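Local coordinates for uncharacterized protein HtdX (Mycobacterium tuberculosis, PDB 4OOB) that catalyses the reversible hydration of trans-2-enoyl-CoA thioesters to (3R)-3-hydroxyacyl-CoA, with a preference for C8 to C12 chains, at residues Leu154-Ala159 and Val222-Thr227. Sequence-based numbering, arbitrary orientation.
Sequences LRITPA and VLLPAT
I156 and A226 form an antiparallel hydrogen-bonded pair where the end of strand 152-156 meets the start of strand 226-234. I156 N donates to A226 O at 2.8 Å and A226 N to I156 O at 2.9 Å. The same two oxygens also accept CA-H contacts, A226 O from R155 and I156 O from P225, and the next pair, R155 with T227, is non-hydrogen-bonded. Past I156 the pairing ends, although T157 still lies beside P225: T157 is the N-cap of helix 158-167, its OG1 bonded to K160 N, while a cis L224-P225 peptide turns the other chain.

I156 and A226 share one face of the sheet, where the small methyl lets the side chains sit side by side, I156 CB 4.3 Å from A226 CB. I156 CG2 meets L224 CD2 at 3.7 Å; with CG1 anti to the carbonyl carbon (chi1 -50°), its other branch carries CD1 to V222 CG1 at 4.1 Å. F195 and T196 of helix 193-199 and I161 also touch I156. P158, whose ring suits the first turn of a helix, runs opposite to the L224 side chain, its CD 4.1 Å from L224 CB.

On the face of R155 and T227, a kink at chi2 (-134°) lays the long arginine alongside P225, its NH2 3.4 Å from P225 CB. NH1 makes a weak, bent bond to T227 OG1 (3.0 Å, 122°) at the guanidinium edge; flexible arginine and beta-branched threonine suit this exposed strand face.

Backbone bonds and buried aliphatic contacts thus join an edge strand of this chain to the hotdog-fold sheet, the exposed polar pair probably adding little.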
ATOM      1  N   LEU A 154      -2.997 -10.000 -13.101  1.00 17.95           N
ATOM      2  CA  LEU A 154      -3.069  -8.533 -13.063  1.00 17.84           C
ATOM      3  C   LEU A 154      -2.299  -7.974 -14.236  1.00 18.15           C
ATOM      4  O   LEU A 154      -1.158  -8.383 -14.432  1.00 19.14           O
ATOM      5  CB  LEU A 154      -2.446  -8.053 -11.747  1.00 17.50           C
ATOM      6  CG  LEU A 154      -3.462  -7.743 -10.668  1.00 17.68           C
ATOM      7  CD1 LEU A 154      -4.571  -8.749 -10.575  1.00 17.62           C
ATOM      8  CD2 LEU A 154      -2.799  -7.595  -9.331  1.00 17.98           C
ATOM      9  N   ARG A 155      -2.900  -7.074 -15.012  1.00 18.58           N
ATOM     10  CA  ARG A 155      -2.181  -6.327 -16.057  1.00 19.19           C
ATOM     11  C   ARG A 155      -2.209  -4.842 -15.735  1.00 17.80           C
ATOM     12  O   ARG A 155      -3.257  -4.245 -15.607  1.00 16.65           O
ATOM     13  CB  ARG A 155      -2.757  -6.488 -17.488  1.00 21.08           C
ATOM     14  CG  ARG A 155      -1.615  -6.203 -18.522  1.00 22.67           C
ATOM     15  CD  ARG A 155      -2.055  -5.309 -19.609  1.00 23.19           C
ATOM     16  NE  ARG A 155      -1.060  -4.662 -20.491  1.00 25.37           N
ATOM     17  CZ  ARG A 155       0.225  -4.990 -20.725  1.00 27.15           C
ATOM     18  NH1 ARG A 155       0.880  -5.995 -20.161  1.00 27.52           N
ATOM     19  NH2 ARG A 155       0.899  -4.248 -21.578  1.00 28.27           N
ATOM     20  N   ILE A 156      -1.040  -4.239 -15.683  1.00 17.92           N
ATOM     21  CA  ILE A 156      -0.913  -2.943 -15.068  1.00 18.05           C
ATOM     22  C   ILE A 156      -0.131  -2.059 -16.011  1.00 18.71           C
ATOM     23  O   ILE A 156       1.018  -2.328 -16.270  1.00 19.26           O
ATOM     24  CB  ILE A 156      -0.206  -3.056 -13.721  1.00 17.27           C
ATOM     25  CG1 ILE A 156      -0.851  -4.137 -12.884  1.00 16.45           C
ATOM     26  CG2 ILE A 156      -0.272  -1.726 -12.947  1.00 17.54           C
ATOM     27  CD1 ILE A 156      -0.121  -4.296 -11.575  1.00 16.32           C
ATOM     28  N   THR A 157      -0.791  -1.027 -16.519  1.00 20.00           N
ATOM     29  CA  THR A 157      -0.226  -0.086 -17.476  1.00 21.54           C
ATOM     30  C   THR A 157       0.260   1.213 -16.783  1.00 20.58           C
ATOM     31  O   THR A 157      -0.231   1.593 -15.699  1.00 20.36           O
ATOM     32  CB  THR A 157      -1.291   0.324 -18.512  1.00 23.47           C
ATOM     33  OG1 THR A 157      -2.339   1.040 -17.844  1.00 25.08           O
ATOM     34  CG2 THR A 157      -1.949  -0.901 -19.170  1.00 25.11           C
ATOM     35  N   PRO A 158       1.211   1.912 -17.415  1.00 19.67           N
ATOM     36  CA  PRO A 158       1.508   3.267 -16.983  1.00 19.41           C
ATOM     37  C   PRO A 158       0.231   4.098 -16.776  1.00 18.83           C
ATOM     38  O   PRO A 158       0.108   4.822 -15.782  1.00 18.41           O
ATOM     39  CB  PRO A 158       2.361   3.822 -18.148  1.00 19.58           C
ATOM     40  CG  PRO A 158       3.124   2.593 -18.591  1.00 19.95           C
ATOM     41  CD  PRO A 158       2.065   1.506 -18.549  1.00 20.10           C
ATOM     42  N   ALA A 159      -0.729   3.989 -17.681  1.00 18.13           N
ATOM     43  CA  ALA A 159      -1.909   4.843 -17.586  1.00 18.10           C
ATOM     44  C   ALA A 159      -2.801   4.489 -16.373  1.00 18.02           C
ATOM     45  O   ALA A 159      -3.232   5.357 -15.677  1.00 18.40           O
ATOM     46  CB  ALA A 159      -2.682   4.850 -18.902  1.00 18.48           C
ATOM     47  N   VAL A 222       7.286  -3.424  -9.386  1.00 17.48           N
ATOM     48  CA  VAL A 222       6.410  -3.825 -10.447  1.00 18.04           C
ATOM     49  C   VAL A 222       6.671  -2.860 -11.566  1.00 18.67           C
ATOM     50  O   VAL A 222       6.157  -1.692 -11.532  1.00 17.30           O
ATOM     51  CB  VAL A 222       4.973  -3.794  -9.946  1.00 18.98           C
ATOM     52  CG1 VAL A 222       3.971  -3.957 -11.094  1.00 19.21           C
ATOM     53  CG2 VAL A 222       4.795  -4.898  -8.877  1.00 19.23           C
ATOM     54  N   LEU A 223       7.563  -3.280 -12.489  1.00 18.54           N
ATOM     55  CA  LEU A 223       7.963  -2.438 -13.621  1.00 19.26           C
ATOM     56  C   LEU A 223       6.872  -2.441 -14.615  1.00 19.15           C
ATOM     57  O   LEU A 223       6.307  -3.473 -14.855  1.00 19.42           O
ATOM     58  CB  LEU A 223       9.208  -2.935 -14.315  1.00 21.55           C
ATOM     59  CG  LEU A 223      10.477  -3.018 -13.472  1.00 22.83           C
ATOM     60  CD1 LEU A 223      11.551  -3.625 -14.404  1.00 23.36           C
ATOM     61  CD2 LEU A 223      10.868  -1.654 -12.925  1.00 22.17           C
ATOM     62  N   LEU A 224       6.536  -1.278 -15.166  1.00 19.16           N
ATOM     63  CA  LEU A 224       5.323  -1.146 -16.001  1.00 19.20           C
ATOM     64  C   LEU A 224       5.750  -1.051 -17.484  1.00 19.45           C
ATOM     65  O   LEU A 224       6.841  -0.562 -17.764  1.00 20.18           O
ATOM     66  CB  LEU A 224       4.510   0.087 -15.586  1.00 18.46           C
ATOM     67  CG  LEU A 224       4.178   0.321 -14.102  1.00 17.16           C
ATOM     68  CD1 LEU A 224       3.472   1.654 -13.925  1.00 16.61           C
ATOM     69  CD2 LEU A 224       3.263  -0.786 -13.564  1.00 18.37           C
ATOM     70  N   PRO A 225       4.919  -1.555 -18.416  1.00 19.82           N
ATOM     71  CA  PRO A 225       3.697  -2.360 -18.171  1.00 20.00           C
ATOM     72  C   PRO A 225       4.030  -3.722 -17.530  1.00 20.24           C
ATOM     73  O   PRO A 225       5.065  -4.306 -17.808  1.00 20.61           O
ATOM     74  CB  PRO A 225       3.141  -2.597 -19.592  1.00 21.20           C
ATOM     75  CG  PRO A 225       4.351  -2.446 -20.500  1.00 20.77           C
ATOM     76  CD  PRO A 225       5.128  -1.329 -19.860  1.00 20.16           C
ATOM     77  N   ALA A 226       3.160  -4.211 -16.673  1.00 20.60           N
ATOM     78  CA  ALA A 226       3.395  -5.455 -15.962  1.00 20.14           C
ATOM     79  C   ALA A 226       2.246  -6.413 -16.232  1.00 20.27           C
ATOM     80  O   ALA A 226       1.052  -6.050 -16.150  1.00 18.21           O
ATOM     81  CB  ALA A 226       3.492  -5.195 -14.477  1.00 19.98           C
ATOM     82  N   THR A 227       2.628  -7.656 -16.494  1.00 20.45           N
ATOM     83  CA  THR A 227       1.677  -8.737 -16.474  1.00 20.54           C
ATOM     84  C   THR A 227       2.084  -9.634 -15.333  1.00 21.78           C
ATOM     85  O   THR A 227       3.174 -10.182 -15.365  1.00 24.40           O
ATOM     86  CB  THR A 227       1.717  -9.493 -17.788  1.00 20.00           C
ATOM     87  OG1 THR A 227       1.322  -8.587 -18.820  1.00 21.20           O
ATOM     88  CG2 THR A 227       0.774 -10.596 -17.763  1.00 19.70           C
TER